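Side-chain contacts in oligopeptide ABC transporter, periplasmic oligopeptide-binding protein, putative (Thermotoga maritima MSB8, PDB 5IPW), which probably binds oligopeptides in the periplasm and delivers them to an ABC transporter for uptake: residues V457-Y460 / W461-G465; M318-S321 / Q322-G325; H347-E350 / V351-K354; L289-I293 / S294-D298. All coordinates share one frame; numbering follows the deposited sequence.

Overall arrangement
Along the chain the order is contact 4, contact 2, contact 3, contact 1, and in space they form two pairs. Contacts 2 and 4 have centres about 9 Å apart and touch, Ile-293 of helix 285-293 packing on Asn-320 of helix 311-324; both helices end in Schellman motifs beside the mixed sheet that holds strands 299-300, 326-333 and 599-602. Contacts 1 and 3, centres about 21 Å apart, flank another mixed sheet: helix 448-462 links its strands 440-445 and 467-472, and helix 350-357 follows its strand 340-343. The pairs are 42 to 56 Å apart between centres, consistent with the two-lobed build of periplasmic binding proteins, and all four contacts shape helix ends or turns.

Contact 1 of 4, residues V457-Y460 / W461-G465; sequences VKEY and WKQIG
Val-457 O takes the amide of Trp-461, with 2.9 Å to Trp-461 N, and Lys-458 O takes that of Lys-462, with 3.0 Å to Lys-462 N, so the two segments are successive turns at the C-terminal end of helix 448-462; a weak bond from Gln-463 N to Glu-459 O follows. Gly-465, with a positive phi of 78°, is the C-prime residue of the Schellman motif that ends the helix, and Gly-465 N reaches back 2.8 Å to Lys-462 O.

On the inner side, Val-457 and Trp-461 run side by side in the same direction. The CG1 methyl of Val-457, anti to its backbone N, lies over one face of the indole: it is 3.5 Å from the centroid of the five-membered ring of Trp-461, a CH-pi contact made nearly straight down the ring normal. Trp-461 NE1 is satisfied by Leu-365 O, and the ring also meets Phe-441 and Ile-443 of strand 440-445.

A different side of the helix carries a salt bridge. Lys-462 turns at chi3 (-49°) and Glu-459 bends at chi2, bringing Lys-462 NZ to 3.0 Å from Glu-459 OE2, where it comes from above the carboxylate plane. Lys-458 NZ is 5.7 Å from Lys-462 NZ, but it is turned to Val-468 O on strand 467-472.

The helix is thus amphipathic within this beta-alpha-beta unit: an indole fixed by a methyl on its face and a bond at its nitrogen seats it on the sheet, while the Glu-459 carboxylate probably offsets part of the crowding of two lysines.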
loop_
_atom_site.group_PDB
_atom_site.type_symbol
_atom_site.label_atom_id
_atom_site.label_comp_id
_atom_site.label_asym_id
_atom_site.label_seq_id
_atom_site.Cartn_x
_atom_site.Cartn_y
_atom_site.Cartn_z
ATOM N N VAL A 457 -26.859 -4.373 -13.281
ATOM C CA VAL A 457 -26.274 -5.141 -14.398
ATOM C C VAL A 457 -27.232 -6.240 -14.884
ATOM O O VAL A 457 -27.147 -6.683 -16.034
ATOM C CB VAL A 457 -24.904 -5.758 -14.014
ATOM C CG1 VAL A 457 -24.321 -6.584 -15.159
ATOM C CG2 VAL A 457 -23.919 -4.665 -13.615
ATOM N N LYS A 458 -28.126 -6.676 -13.996
ATOM C CA LYS A 458 -29.244 -7.545 -14.361
ATOM C C LYS A 458 -29.945 -6.991 -15.600
ATOM O O LYS A 458 -30.103 -7.696 -16.597
ATOM C CB LYS A 458 -30.233 -7.649 -13.192
ATOM C CG LYS A 458 -31.263 -8.760 -13.307
ATOM C CD LYS A 458 -32.037 -8.918 -12.005
ATOM C CE LYS A 458 -33.370 -9.623 -12.212
ATOM N NZ LYS A 458 -33.236 -10.900 -12.967
ATOM N N GLU A 459 -30.334 -5.719 -15.535
ATOM C CA GLU A 459 -30.958 -5.037 -16.671
ATOM C C GLU A 459 -30.055 -4.979 -17.895
ATOM O O GLU A 459 -30.487 -5.297 -18.993
ATOM C CB GLU A 459 -31.378 -3.611 -16.297
ATOM C CG GLU A 459 -32.703 -3.524 -15.561
ATOM C CD GLU A 459 -33.884 -3.935 -16.424
ATOM O OE1 GLU A 459 -34.013 -3.428 -17.562
ATOM O OE2 GLU A 459 -34.689 -4.768 -15.956
ATOM N N TYR A 460 -28.804 -4.578 -17.715
ATOM C CA TYR A 460 -27.926 -4.348 -18.869
ATOM C C TYR A 460 -27.667 -5.644 -19.625
ATOM O O TYR A 460 -27.536 -5.638 -20.850
ATOM C CB TYR A 460 -26.591 -3.699 -18.463
ATOM C CG TYR A 460 -26.701 -2.464 -17.584
ATOM C CD1 TYR A 460 -27.879 -1.707 -17.531
ATOM C CD2 TYR A 460 -25.623 -2.043 -16.814
ATOM C CE1 TYR A 460 -27.979 -0.587 -16.726
ATOM C CE2 TYR A 460 -25.713 -0.917 -16.013
ATOM C CZ TYR A 460 -26.894 -0.196 -15.973
ATOM O OH TYR A 460 -27.001 0.916 -15.181
ATOM N N TRP A 461 -27.605 -6.747 -18.884
ATOM C CA TRP A 461 -27.350 -8.063 -19.467
ATOM C C TRP A 461 -28.611 -8.722 -20.052
ATOM O O TRP A 461 -28.514 -9.555 -20.957
ATOM C CB TRP A 461 -26.665 -8.979 -18.440
ATOM C CG TRP A 461 -25.188 -8.685 -18.240
ATOM C CD1 TRP A 461 -24.415 -7.807 -18.951
ATOM C CD2 TRP A 461 -24.307 -9.313 -17.300
ATOM N NE1 TRP A 461 -23.121 -7.837 -18.500
ATOM C CE2 TRP A 461 -23.026 -8.751 -17.485
ATOM C CE3 TRP A 461 -24.477 -10.291 -16.314
ATOM C CZ2 TRP A 461 -21.924 -9.137 -16.725
ATOM C CZ3 TRP A 461 -23.378 -10.671 -15.556
ATOM C CH2 TRP A 461 -22.120 -10.094 -15.766
ATOM N N LYS A 462 -29.782 -8.342 -19.548
ATOM C CA LYS A 462 -31.055 -8.723 -20.168
ATOM C C LYS A 462 -31.141 -8.224 -21.614
ATOM O O LYS A 462 -31.646 -8.924 -22.490
ATOM C CB LYS A 462 -32.224 -8.161 -19.357
ATOM C CG LYS A 462 -33.605 -8.625 -19.807
ATOM C CD LYS A 462 -34.718 -7.896 -19.064
ATOM C CE LYS A 462 -34.509 -7.900 -17.556
ATOM N NZ LYS A 462 -35.724 -7.459 -16.820
ATOM N N GLN A 463 -30.629 -7.021 -21.858
ATOM C CA GLN A 463 -30.591 -6.446 -23.205
ATOM C C GLN A 463 -29.729 -7.243 -24.191
ATOM O O GLN A 463 -29.842 -7.046 -25.399
ATOM C CB GLN A 463 -30.118 -4.983 -23.159
ATOM C CG GLN A 463 -31.237 -3.948 -23.191
ATOM C CD GLN A 463 -32.331 -4.202 -22.167
ATOM O OE1 GLN A 463 -32.116 -4.065 -20.964
ATOM N NE2 GLN A 463 -33.519 -4.560 -22.643
ATOM N N ILE A 464 -28.866 -8.122 -23.689
ATOM C CA ILE A 464 -28.145 -9.057 -24.563
ATOM C C ILE A 464 -28.649 -10.499 -24.417
ATOM O O ILE A 464 -28.047 -11.439 -24.949
ATOM C CB ILE A 464 -26.607 -8.976 -24.389
ATOM C CG1 ILE A 464 -26.169 -9.407 -22.982
ATOM C CG2 ILE A 464 -26.127 -7.562 -24.679
ATOM C CD1 ILE A 464 -24.667 -9.519 -22.810
ATOM N N GLY A 465 -29.768 -10.655 -23.716
ATOM C CA GLY A 465 -30.407 -11.956 -23.535
ATOM C C GLY A 465 -29.765 -12.863 -22.499
ATOM O O GLY A 465 -30.060 -14.055 -22.454
#

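Contact 2 of 4, residues M318-S321 / Q322-G325; sequences MENS and QSGG
Gln-322 follows Ser-321 in the last turns of helix 311-324, its CB against the carbonyl carbon of Ser-321 and its amide carried away by a bend at chi2. Behind it, Ser-321 OG, set between its own backbone N and carbonyl carbon (chi1 45°), donates in the carbonyl plane to Met-318 O at 2.6 Å; Met-318 O also accepts from Ser-321 N. An alanine at Ser-321 would remove the hydroxyl and would probably leave Met-318 O with the backbone amide alone of these two donors.

Ser-323 works through water. Its backbone N gives to a water 2.8 Å away, which in turn donates to Glu-319 O, 2.6 Å from it. A second water accepts from Ser-323 OG and donates to Asn-320 OD1, while Asn-320 ND2 is held by Leu-316 O.

Next, Gly-324 N makes a direct helical bond of 2.7 Å to Asn-320 O. Gly-325 then leaves the helix with positive phi in a Schellman motif, Gly-325 N reaching back weakly to Gln-322 O at 3.3 Å; a second weak bond runs from Gly-325 N to Ser-321 O.

Chemically, this is a hydrated helix end: water stands in for one main-chain bond, and two serine hydroxyls and the Asn-320 amide take up further polar atoms round it.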
loop_
_atom_site.group_PDB
_atom_site.type_symbol
_atom_site.label_atom_id
_atom_site.label_comp_id
_atom_site.label_asym_id
_atom_site.label_seq_id
_atom_site.Cartn_x
_atom_site.Cartn_y
_atom_site.Cartn_z
ATOM N N MET A 318 -16.694 19.682 0.520
ATOM C CA MET A 318 -16.601 20.640 -0.573
ATOM C C MET A 318 -17.346 21.922 -0.231
ATOM O O MET A 318 -16.751 22.999 -0.231
ATOM C CB MET A 318 -17.133 20.028 -1.871
ATOM C CG MET A 318 -16.327 18.829 -2.355
ATOM S SD MET A 318 -14.854 19.176 -3.348
ATOM C CE MET A 318 -14.365 20.849 -2.899
ATOM N N GLU A 319 -18.631 21.796 0.109
ATOM C CA GLU A 319 -19.467 22.960 0.449
ATOM C C GLU A 319 -18.824 23.823 1.522
ATOM O O GLU A 319 -18.958 25.041 1.499
ATOM C CB GLU A 319 -20.857 22.531 0.922
ATOM C CG GLU A 319 -21.733 21.876 -0.146
ATOM C CD GLU A 319 -22.231 22.835 -1.214
ATOM O OE1 GLU A 319 -22.046 24.072 -1.074
ATOM O OE2 GLU A 319 -22.822 22.337 -2.199
ATOM N N ASN A 320 -18.106 23.202 2.451
ATOM C CA ASN A 320 -17.488 23.953 3.543
ATOM C C ASN A 320 -16.038 24.413 3.358
ATOM O O ASN A 320 -15.505 25.106 4.238
ATOM C CB ASN A 320 -17.609 23.159 4.836
ATOM C CG ASN A 320 -18.981 23.284 5.452
ATOM O OD1 ASN A 320 -19.212 24.164 6.272
ATOM N ND2 ASN A 320 -19.895 22.415 5.056
ATOM N N SER A 321 -15.403 24.056 2.237
ATOM C CA SER A 321 -14.003 24.441 1.997
ATOM C C SER A 321 -13.819 25.940 2.121
ATOM O O SER A 321 -12.921 26.407 2.824
ATOM C CB SER A 321 -13.502 23.946 0.632
ATOM O OG SER A 321 -14.421 24.186 -0.411
ATOM N N GLN A 322 -14.708 26.686 1.480
ATOM C CA GLN A 322 -14.599 28.138 1.428
ATOM C C GLN A 322 -14.688 28.740 2.835
ATOM O O GLN A 322 -13.772 29.437 3.275
ATOM C CB GLN A 322 -15.676 28.706 0.496
ATOM C CG GLN A 322 -15.146 29.641 -0.577
ATOM C CD GLN A 322 -14.659 30.963 -0.018
ATOM O OE1 GLN A 322 -15.250 31.510 0.918
ATOM N NE2 GLN A 322 -13.581 31.494 -0.595
ATOM N N SER A 323 -15.773 28.445 3.551
ATOM C CA SER A 323 -15.946 28.946 4.929
ATOM C C SER A 323 -14.881 28.400 5.886
ATOM O O SER A 323 -14.364 29.131 6.730
ATOM C CB SER A 323 -17.363 28.653 5.471
ATOM O OG SER A 323 -17.772 27.307 5.248
ATOM N N GLY A 324 -14.553 27.119 5.734
ATOM C CA GLY A 324 -13.527 26.472 6.549
ATOM C C GLY A 324 -12.082 26.908 6.314
ATOM O O GLY A 324 -11.215 26.623 7.135
ATOM N N GLY A 325 -11.809 27.583 5.203
ATOM C CA GLY A 325 -10.452 28.044 4.908
ATOM C C GLY A 325 -9.493 26.924 4.526
ATOM O O GLY A 325 -8.322 26.946 4.909
HETATM O O HOH W 1 -18.022 27.197 2.499
HETATM O O HOH W 2 -17.590 25.900 7.450
#

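Contact 3 of 4, residues H347-E350 / V351-K354; sequences HSDE and VLRK
Over one face of the His-347 imidazole lies Leu-352 CD1, 3.8 Å above the ring plane and displaced toward its rim, in a CH-pi contact; at the ring's edge Asp-349 N gives a weak in-plane bond to His-347 ND1. The Arg-353 guanidinium has Glu-350 CA over one face and His-347 O at its edge. That carbonyl oxygen is gripped side-on by two nitrogens, with Arg-353 NE 2.9 Å and Arg-353 NH2 3.0 Å from His-347 O. A bend at chi3 (-58°) turns the guanidinium back to this oxygen. Its remaining nitrogen, Arg-353 NH1, makes a weak salt bridge of 3.4 Å to Glu-350 OE2, the carboxylate standing 77° from the guanidinium plane. A methionine replacing Arg-353 would probably leave His-347 O without both side-chain donors and the Glu-350 carboxylate without its counter-charge.

Asp-349 is the N-cap. Its OD1 accepts from Val-351 N at 2.9 Å and, weakly, from Leu-352 N, while Asp-349 O takes Arg-353 N at 2.9 Å to begin the helical bonding.

The contact lies where the loop after strand 340-343 enters helix 350-357. The other oxygen of the cap, Asp-349 OD2, forms a salt bridge with Arg-437, and His-347 NE2 bonds to Asp-488, just ahead of strand 489-494, which pairs with strand 340-343. Val-351 packs on Leu-433, tying the helix start to the loops that lead into strands 440-445 and 489-494.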
loop_
_atom_site.group_PDB
_atom_site.type_symbol
_atom_site.label_atom_id
_atom_site.label_comp_id
_atom_site.label_asym_id
_atom_site.label_seq_id
_atom_site.Cartn_x
_atom_site.Cartn_y
_atom_site.Cartn_z
ATOM N N HIS A 347 -16.228 -24.403 -13.874
ATOM C CA HIS A 347 -17.612 -24.778 -13.567
ATOM C C HIS A 347 -17.884 -26.263 -13.765
ATOM O O HIS A 347 -17.458 -26.846 -14.760
ATOM C CB HIS A 347 -18.593 -24.001 -14.444
ATOM C CG HIS A 347 -19.915 -23.770 -13.793
ATOM N ND1 HIS A 347 -20.795 -24.791 -13.520
ATOM C CD2 HIS A 347 -20.505 -22.636 -13.345
ATOM C CE1 HIS A 347 -21.874 -24.298 -12.939
ATOM N NE2 HIS A 347 -21.722 -22.992 -12.819
ATOM N N SER A 348 -18.619 -26.862 -12.833
ATOM C CA SER A 348 -18.889 -28.299 -12.880
ATOM C C SER A 348 -19.755 -28.676 -14.082
ATOM O O SER A 348 -19.480 -29.658 -14.769
ATOM C CB SER A 348 -19.536 -28.756 -11.577
ATOM O OG SER A 348 -18.610 -28.614 -10.512
ATOM N N ASP A 349 -20.812 -27.904 -14.300
ATOM C CA ASP A 349 -21.591 -27.928 -15.537
ATOM C C ASP A 349 -20.735 -27.656 -16.790
ATOM O O ASP A 349 -20.363 -26.525 -17.076
ATOM C CB ASP A 349 -22.735 -26.913 -15.432
ATOM C CG ASP A 349 -23.645 -26.917 -16.645
ATOM O OD1 ASP A 349 -23.236 -27.421 -17.715
ATOM O OD2 ASP A 349 -24.779 -26.403 -16.529
ATOM N N GLU A 350 -20.476 -28.713 -17.551
ATOM C CA GLU A 350 -19.600 -28.664 -18.720
ATOM C C GLU A 350 -20.076 -27.704 -19.819
ATOM O O GLU A 350 -19.269 -27.175 -20.585
ATOM C CB GLU A 350 -19.473 -30.076 -19.295
ATOM C CG GLU A 350 -18.175 -30.348 -20.037
ATOM C CD GLU A 350 -17.700 -31.781 -19.854
ATOM O OE1 GLU A 350 -18.543 -32.706 -19.909
ATOM O OE2 GLU A 350 -16.483 -31.981 -19.646
ATOM N N VAL A 351 -21.383 -27.489 -19.897
ATOM C CA VAL A 351 -21.966 -26.630 -20.923
ATOM C C VAL A 351 -21.666 -25.168 -20.610
ATOM O O VAL A 351 -21.150 -24.444 -21.461
ATOM C CB VAL A 351 -23.494 -26.850 -21.050
ATOM C CG1 VAL A 351 -24.102 -25.930 -22.099
ATOM C CG2 VAL A 351 -23.798 -28.298 -21.399
ATOM N N LEU A 352 -22.001 -24.742 -19.393
ATOM C CA LEU A 352 -21.655 -23.397 -18.914
ATOM C C LEU A 352 -20.143 -23.150 -18.911
ATOM O O LEU A 352 -19.684 -22.084 -19.309
ATOM C CB LEU A 352 -22.213 -23.152 -17.509
ATOM C CG LEU A 352 -23.667 -22.696 -17.394
ATOM C CD1 LEU A 352 -24.110 -22.737 -15.938
ATOM C CD2 LEU A 352 -23.842 -21.298 -17.952
ATOM N N ARG A 353 -19.366 -24.127 -18.465
ATOM C CA ARG A 353 -17.917 -23.977 -18.490
ATOM C C ARG A 353 -17.460 -23.513 -19.869
ATOM O O ARG A 353 -16.702 -22.556 -19.971
ATOM C CB ARG A 353 -17.205 -25.280 -18.123
ATOM C CG ARG A 353 -15.705 -25.105 -17.934
ATOM C CD ARG A 353 -14.985 -26.435 -17.909
ATOM N NE ARG A 353 -15.502 -27.276 -16.838
ATOM C CZ ARG A 353 -15.617 -28.603 -16.883
ATOM N NH1 ARG A 353 -15.253 -29.295 -17.961
ATOM N NH2 ARG A 353 -16.106 -29.248 -15.829
ATOM N N LYS A 354 -17.929 -24.200 -20.913
ATOM C CA LYS A 354 -17.572 -23.890 -22.307
ATOM C C LYS A 354 -17.905 -22.452 -22.692
ATOM O O LYS A 354 -17.048 -21.726 -23.197
ATOM C CB LYS A 354 -18.275 -24.852 -23.273
ATOM C CG LYS A 354 -17.537 -26.166 -23.502
ATOM C CD LYS A 354 -16.533 -26.084 -24.652
ATOM C CE LYS A 354 -17.143 -26.482 -25.992
ATOM N NZ LYS A 354 -18.202 -25.544 -26.457
#

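Contact 4 of 4, residues L289-I293 / S294-D298; sequences LLKAI and SGEID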
loop_
_atom_site.group_PDB
_atom_site.type_symbol
_atom_site.label_atom_id
_atom_site.label_comp_id
_atom_site.label_asym_id
_atom_site.label_seq_id
_atom_site.Cartn_x
_atom_site.Cartn_y
_atom_site.Cartn_z
ATOM N N LEU A 289 -15.609 15.006 11.447
ATOM C CA LEU A 289 -16.165 15.716 10.313
ATOM C C LEU A 289 -16.481 17.169 10.660
ATOM O O LEU A 289 -16.254 18.064 9.854
ATOM C CB LEU A 289 -17.404 14.990 9.804
ATOM C CG LEU A 289 -17.949 15.392 8.434
ATOM C CD1 LEU A 289 -16.859 15.746 7.430
ATOM C CD2 LEU A 289 -18.815 14.264 7.894
ATOM N N LEU A 290 -16.975 17.409 11.866
ATOM C CA LEU A 290 -17.309 18.768 12.276
ATOM C C LEU A 290 -16.081 19.651 12.426
ATOM O O LEU A 290 -16.139 20.843 12.148
ATOM C CB LEU A 290 -18.100 18.761 13.585
ATOM C CG LEU A 290 -19.531 18.231 13.476
ATOM C CD1 LEU A 290 -20.148 18.158 14.861
ATOM C CD2 LEU A 290 -20.384 19.096 12.560
ATOM N N LYS A 291 -14.977 19.066 12.879
ATOM C CA LYS A 291 -13.745 19.818 13.076
ATOM C C LYS A 291 -13.057 20.077 11.740
ATOM O O LYS A 291 -12.500 21.153 11.519
ATOM C CB LYS A 291 -12.822 19.075 14.034
ATOM C CG LYS A 291 -13.413 18.927 15.427
ATOM C CD LYS A 291 -12.444 18.273 16.396
ATOM C CE LYS A 291 -11.755 19.298 17.284
ATOM N NZ LYS A 291 -12.598 19.645 18.465
ATOM N N ALA A 292 -13.110 19.088 10.855
ATOM C CA ALA A 292 -12.647 19.243 9.483
ATOM C C ALA A 292 -13.355 20.404 8.804
ATOM O O ALA A 292 -12.729 21.339 8.310
ATOM C CB ALA A 292 -12.906 17.966 8.706
ATOM N N ILE A 293 -14.677 20.324 8.813
ATOM C CA ILE A 293 -15.561 21.301 8.187
ATOM C C ILE A 293 -15.420 22.705 8.772
ATOM O O ILE A 293 -15.643 23.700 8.075
ATOM C CB ILE A 293 -17.011 20.803 8.315
ATOM C CG1 ILE A 293 -17.295 19.815 7.193
ATOM C CG2 ILE A 293 -18.016 21.932 8.269
ATOM C CD1 ILE A 293 -18.554 19.011 7.423
ATOM N N SER A 294 -15.049 22.785 10.044
ATOM C CA SER A 294 -14.906 24.069 10.722
ATOM C C SER A 294 -13.517 24.653 10.554
ATOM O O SER A 294 -13.217 25.704 11.119
ATOM C CB SER A 294 -15.182 23.901 12.212
ATOM O OG SER A 294 -16.190 22.931 12.430
ATOM N N GLY A 295 -12.658 23.962 9.807
ATOM C CA GLY A 295 -11.289 24.411 9.600
ATOM C C GLY A 295 -10.429 24.278 10.836
ATOM O O GLY A 295 -9.520 25.083 11.055
ATOM N N GLU A 296 -10.713 23.261 11.644
ATOM C CA GLU A 296 -9.946 23.009 12.861
ATOM C C GLU A 296 -8.890 21.918 12.655
ATOM O O GLU A 296 -8.169 21.570 13.585
ATOM C CB GLU A 296 -10.881 22.641 14.016
ATOM C CG GLU A 296 -11.678 23.821 14.555
ATOM C CD GLU A 296 -12.557 23.458 15.742
ATOM O OE1 GLU A 296 -12.759 22.253 16.003
ATOM O OE2 GLU A 296 -13.051 24.385 16.419
ATOM N N ILE A 297 -8.809 21.384 11.438
ATOM C CA ILE A 297 -7.779 20.426 11.070
ATOM C C ILE A 297 -6.892 21.038 9.981
ATOM O O ILE A 297 -7.380 21.439 8.925
ATOM C CB ILE A 297 -8.398 19.119 10.555
ATOM C CG1 ILE A 297 -9.306 18.514 11.630
ATOM C CG2 ILE A 297 -7.297 18.147 10.132
ATOM C CD1 ILE A 297 -9.852 17.141 11.297
ATOM N N ASP A 298 -5.592 21.103 10.250
ATOM C CA ASP A 298 -4.639 21.756 9.356
ATOM C C ASP A 298 -4.347 20.932 8.110
ATOM O O ASP A 298 -4.233 21.477 7.012
ATOM C CB ASP A 298 -3.355 22.065 10.105
ATOM C CG ASP A 298 -3.510 23.233 11.050
ATOM O OD1 ASP A 298 -4.123 24.243 10.633
ATOM O OD2 ASP A 298 -3.003 23.152 12.196
#
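Lys-291 O is gripped by two amides from the turn that follows its helix: Glu-296 N, 2.8 Å away, and Ser-294 N, 3.4 Å away in a weak bond. Beside it, Gly-295 N donates to Ala-292 O at 3.0 Å. Together the bonds from Glu-296 and Gly-295 make the Schellman motif that closes helix 285-293, and Gly-295, with a phi of 71°, is the residue at which the chain reverses.

The side chains of Lys-291 and Glu-296 meet across this reversal. Lys-291 turns at chi3 (100°) and again at chi4 (84°), so that its methylenes curl about the carboxylate: Glu-296 OE1 lies 3.4 Å from Lys-291 CG and 3.4 Å from Lys-291 CE. Lys-291 NZ itself is 3.6 Å from Glu-296 OE1, a long salt bridge, and has a weak second partner in Glu-280.

One residue further on, Ile-297 folds back against the helix. Its CD1 touches Ala-292 CB at 4.1 Å and also packs against the Ala-292 backbone. Ile-297 packs on Val-66 of strand 62-67, and Ala-292 on Ile-600 of strand 599-602.

The turn therefore joins two kinds of chemistry. A loose charge pair spans its outer side, the Glu-296 carboxylate probably easing the charge of Lys-291, while the buried alanine and isoleucine fasten the helix end to strands 62-67 and 599-602.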